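Local structure of aspartokinase (Synechocystis, 3L76) at residues R222-P227 against R250-L255; I306-S311 against R481-Q486. The protein probably phosphorylates the beta-carboxyl group of L-aspartate with ATP, the first step toward threonine and lysine, and carries ACT domains that bind threonine and lysine. All blocks are in the same frame, centred on the assembly; numbering follows the deposited sequence.

Contact 1: R222-P227 against R250-L255; sequences RNYGIP and RSLVGL
At the Schellman motif that ends helix 215-224 of the amino acid kinase fold, Y224 meets L252 and L255 in the loop between strands 240-243 and 263-267. G225 takes the positive phi of that motif. The ring of Y224 carries the contact. L252 comes over one of its faces at about a right angle, and CD1 sits 3.6 Å from the centroid of the Y224 ring, 27° off the normal: a CH-pi contact displaced toward the rim carrying CE1 and CZ. A chi1 of -173°, which sets CG beside the carbonyl carbon, brings CD1 of L252 over the ring. L255 runs past the ring in the opposite direction, its CD2 3.7 Å from Y224 CE2 and 3.4 Å from Y224 OH. Both leucines also touch helix 154-166, L252 on A164 and A165, L255 on A161. The bend that presents L252 is an inverse gamma turn centred on it, closed by V253 N to S251 O at 2.6 Å. The two residues before Y224 are polar: R222 and N223 share D262 as a partner, and R222 also pairs with D200. Side-on, R222 NE (3.1 Å) and R222 NH2 (3.0 Å) both donate to N223 OD1, approaching it from the same face of the amide.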
# COMPACT_ATOMS: atom_id res chain seq x y z
N ARG A 222 0.59 29.36 11.67
CA ARG A 222 0.52 30.79 11.90
C ARG A 222 -0.78 31.35 11.36
O ARG A 222 -1.45 32.14 12.02
CB ARG A 222 1.69 31.55 11.25
CG ARG A 222 1.67 33.07 11.52
CD ARG A 222 2.51 33.89 10.52
NE ARG A 222 1.93 33.85 9.18
CZ ARG A 222 2.65 33.81 8.06
NH1 ARG A 222 3.98 33.79 8.12
NH2 ARG A 222 2.05 33.78 6.88
N ASN A 223 -1.15 30.93 10.15
CA ASN A 223 -2.32 31.51 9.49
C ASN A 223 -3.66 31.12 10.12
O ASN A 223 -4.64 31.84 9.95
CB ASN A 223 -2.33 31.20 8.00
CG ASN A 223 -1.30 32.00 7.21
OD1 ASN A 223 -0.68 32.96 7.71
ND2 ASN A 223 -1.11 31.61 5.97
N TYR A 224 -3.71 29.99 10.83
CA TYR A 224 -4.95 29.56 11.48
C TYR A 224 -4.83 29.57 13.00
O TYR A 224 -5.67 29.04 13.70
CB TYR A 224 -5.41 28.20 10.95
CG TYR A 224 -5.76 28.25 9.48
CD1 TYR A 224 -7.07 28.48 9.07
CD2 TYR A 224 -4.79 28.09 8.52
CE1 TYR A 224 -7.39 28.55 7.72
CE2 TYR A 224 -5.10 28.16 7.18
CZ TYR A 224 -6.39 28.39 6.78
OH TYR A 224 -6.67 28.45 5.44
N GLY A 225 -3.77 30.20 13.49
CA GLY A 225 -3.60 30.40 14.92
C GLY A 225 -3.51 29.09 15.67
O GLY A 225 -4.05 28.96 16.77
N ILE A 226 -2.82 28.12 15.09
CA ILE A 226 -2.68 26.82 15.73
C ILE A 226 -1.39 26.74 16.54
O ILE A 226 -0.29 26.75 15.98
CB ILE A 226 -2.73 25.67 14.71
CG1 ILE A 226 -3.91 25.85 13.75
CG2 ILE A 226 -2.81 24.33 15.43
CD1 ILE A 226 -5.25 25.59 14.40
N PRO A 227 -1.51 26.62 17.86
CA PRO A 227 -0.32 26.44 18.69
C PRO A 227 0.41 25.16 18.28
O PRO A 227 -0.24 24.15 18.03
CB PRO A 227 -0.89 26.26 20.10
CG PRO A 227 -2.33 26.72 20.02
CD PRO A 227 -2.76 26.44 18.62
N ARG A 250 -11.74 32.16 12.14
CA ARG A 250 -11.48 31.78 10.76
C ARG A 250 -11.69 30.27 10.68
O ARG A 250 -11.15 29.51 11.49
CB ARG A 250 -10.06 32.14 10.31
CG ARG A 250 -9.48 33.37 10.96
CD ARG A 250 -10.29 34.62 10.68
NE ARG A 250 -10.07 35.61 11.74
CZ ARG A 250 -9.12 36.53 11.72
NH1 ARG A 250 -8.30 36.63 10.68
NH2 ARG A 250 -9.00 37.37 12.74
N SER A 251 -12.51 29.85 9.73
CA SER A 251 -12.81 28.45 9.53
C SER A 251 -11.94 27.88 8.42
O SER A 251 -11.82 28.48 7.35
CB SER A 251 -14.29 28.28 9.18
OG SER A 251 -14.67 29.23 8.20
N LEU A 252 -11.33 26.72 8.67
CA LEU A 252 -10.57 26.06 7.62
C LEU A 252 -11.52 25.51 6.57
O LEU A 252 -11.84 24.32 6.55
CB LEU A 252 -9.68 24.94 8.15
CG LEU A 252 -8.79 24.40 7.01
CD1 LEU A 252 -7.64 25.35 6.79
CD2 LEU A 252 -8.28 23.00 7.29
N VAL A 253 -11.98 26.41 5.72
CA VAL A 253 -12.67 26.03 4.51
C VAL A 253 -11.82 24.96 3.83
O VAL A 253 -11.97 23.76 4.11
CB VAL A 253 -12.84 27.25 3.58
CG1 VAL A 253 -13.17 26.82 2.19
CG2 VAL A 253 -13.95 28.17 4.09
N GLY A 254 -10.91 25.39 2.97
CA GLY A 254 -10.00 24.47 2.31
C GLY A 254 -8.57 24.88 2.57
O GLY A 254 -8.25 25.33 3.66
N LEU A 255 -7.72 24.73 1.56
CA LEU A 255 -6.29 24.92 1.77
C LEU A 255 -5.47 24.56 0.56
O LEU A 255 -5.36 23.38 0.21
CB LEU A 255 -5.79 24.01 2.87
CG LEU A 255 -5.36 24.56 4.22
CD1 LEU A 255 -4.62 23.50 5.04
CD2 LEU A 255 -4.69 25.93 4.21

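Contact 2: I306-S311 against R481-Q486; sequences IHDGNS and RCRINQ. With SO4 (sulfate ion), chain G.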
# COMPACT_ATOMS: atom_id res chain seq x y z
N ILE A 306 27.69 43.59 -4.13
CA ILE A 306 29.10 43.30 -4.32
C ILE A 306 29.97 44.57 -4.39
O ILE A 306 29.52 45.63 -4.84
CB ILE A 306 29.31 42.42 -5.57
CG1 ILE A 306 30.74 41.88 -5.61
CG2 ILE A 306 28.98 43.18 -6.85
CD1 ILE A 306 31.02 40.97 -6.74
N HIS A 307 31.22 44.45 -3.93
CA HIS A 307 32.17 45.57 -3.95
C HIS A 307 32.38 46.10 -5.36
O HIS A 307 32.16 45.41 -6.35
CB HIS A 307 33.51 45.13 -3.38
CG HIS A 307 34.24 44.17 -4.27
ND1 HIS A 307 35.19 44.58 -5.17
CD2 HIS A 307 34.10 42.84 -4.44
CE1 HIS A 307 35.64 43.52 -5.83
NE2 HIS A 307 34.98 42.46 -5.41
N ASP A 308 32.77 47.37 -5.43
CA ASP A 308 33.19 47.97 -6.68
C ASP A 308 34.61 48.48 -6.46
O ASP A 308 34.82 49.45 -5.72
CB ASP A 308 32.23 49.10 -7.08
CG ASP A 308 32.68 49.83 -8.35
OD1 ASP A 308 33.81 49.59 -8.83
OD2 ASP A 308 31.90 50.65 -8.86
N GLY A 309 35.59 47.81 -7.07
CA GLY A 309 36.99 48.04 -6.79
C GLY A 309 37.29 47.82 -5.32
O GLY A 309 36.89 46.80 -4.75
N ASN A 310 37.96 48.78 -4.70
CA ASN A 310 38.32 48.62 -3.29
C ASN A 310 37.32 49.27 -2.35
O ASN A 310 37.63 49.61 -1.20
CB ASN A 310 39.73 49.15 -3.06
CG ASN A 310 40.72 48.55 -4.02
OD1 ASN A 310 40.98 47.35 -3.97
ND2 ASN A 310 41.27 49.38 -4.93
N SER A 311 36.09 49.45 -2.82
CA SER A 311 35.09 50.06 -1.97
C SER A 311 33.68 49.48 -2.19
O SER A 311 33.48 48.60 -3.02
CB SER A 311 35.11 51.58 -2.17
OG SER A 311 35.00 51.91 -3.54
N ARG A 481 22.91 52.33 -8.52
CA ARG A 481 23.45 52.44 -9.87
C ARG A 481 24.98 52.45 -9.85
O ARG A 481 25.60 53.03 -8.95
CB ARG A 481 22.92 53.68 -10.57
CG ARG A 481 21.45 53.55 -10.89
CD ARG A 481 20.92 54.73 -11.67
NE ARG A 481 19.73 54.39 -12.43
CZ ARG A 481 19.07 55.23 -13.21
NH1 ARG A 481 19.48 56.48 -13.35
NH2 ARG A 481 17.99 54.82 -13.87
N CYS A 482 25.58 51.78 -10.82
CA CYS A 482 27.03 51.74 -10.98
C CYS A 482 27.59 53.14 -11.27
O CYS A 482 27.02 53.90 -12.06
CB CYS A 482 27.40 50.85 -12.17
SG CYS A 482 26.75 49.21 -12.11
N ARG A 483 28.71 53.50 -10.65
CA ARG A 483 29.39 54.74 -11.05
C ARG A 483 30.10 54.59 -12.40
O ARG A 483 31.08 53.84 -12.54
CB ARG A 483 30.36 55.23 -9.98
CG ARG A 483 29.90 54.95 -8.58
CD ARG A 483 30.92 55.41 -7.58
NE ARG A 483 32.12 54.57 -7.52
CZ ARG A 483 32.26 53.52 -6.72
NH1 ARG A 483 31.25 53.14 -5.93
NH2 ARG A 483 33.40 52.82 -6.71
N ILE A 484 29.60 55.32 -13.40
CA ILE A 484 30.13 55.31 -14.77
C ILE A 484 30.03 56.71 -15.40
O ILE A 484 29.06 57.43 -15.16
CB ILE A 484 29.42 54.26 -15.69
CG1 ILE A 484 27.99 54.67 -16.02
CG2 ILE A 484 29.44 52.87 -15.07
CD1 ILE A 484 27.39 53.87 -17.16
N ASN A 485 31.04 57.10 -16.18
CA ASN A 485 31.09 58.43 -16.80
C ASN A 485 29.82 58.71 -17.59
O ASN A 485 28.83 59.17 -17.04
CB ASN A 485 32.34 58.57 -17.70
CG ASN A 485 32.60 60.03 -18.14
OD1 ASN A 485 32.07 60.49 -19.15
ND2 ASN A 485 33.45 60.73 -17.38
N GLN A 486 29.86 58.41 -18.89
CA GLN A 486 28.68 58.54 -19.73
C GLN A 486 28.05 57.17 -19.95
O GLN A 486 28.60 56.14 -19.54
CB GLN A 486 29.05 59.16 -21.07
S SO4 G . 37.57 52.76 -5.67
O1 SO4 G . 36.65 52.03 -6.47
O2 SO4 G . 37.13 53.20 -4.36
O3 SO4 G . 38.67 51.84 -5.44
O4 SO4 G . 37.85 53.98 -6.36
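R483 and D308 meet as stacked flat groups, with S311 and a sulfate ion beside them. OD2 of D308 sits over one face of the R483 guanidinium, displaced toward its rim; the carboxylate and guanidinium planes are 12° apart, and D308 OD2 is 3.4 Å from R483 NH2. Because no N-H points at that oxygen, this salt bridge works through charge alone. An extended chi1 of 176° carries the D308 carboxylate across, while R483 bends at chi3 to bring its end round. At the guanidinium edge, close to its plane, sulfate O1 lies 3.4 Å from R483 NH2. S311 OG donates to sulfate O2 at 2.6 Å, N310 N to sulfate O3 at 3.2 Å, and R277 adds a further bond to this anion, probably from the crystallisation liquor. A leucine in place of R483 would probably leave the D308 carboxylate without its stacked positive mate and the sulfate with less positive charge around it. S311 N to D308 O (3.2 Å) closes a type II' beta turn, G309 leading its two central residues, and D308 N to S311 O (2.8 Å) completes the hydrogen-bonded pair, at the tip of the antiparallel hairpin of strands 302-303 and 311-318 in an ACT domain.

Both contacts lie at the surface, yet they share no secondary-structure element and sit on opposite sides of the chain's centre, their own centres about 48 Å apart. Contact 1 joins a helix end of the catalytic kinase fold to a loop nearby in sequence, and what touches between its segments is mainly apolar side chains, with a CH-pi contact among them. Contact 2 brings together loops from two different ACT domains, 170 residues apart at their closest ends, and is a charge contact, with a sulfate, probably from the crystallisation liquor, bound beside it. Its S311 side chain lies about 7 Å from a bound threonine.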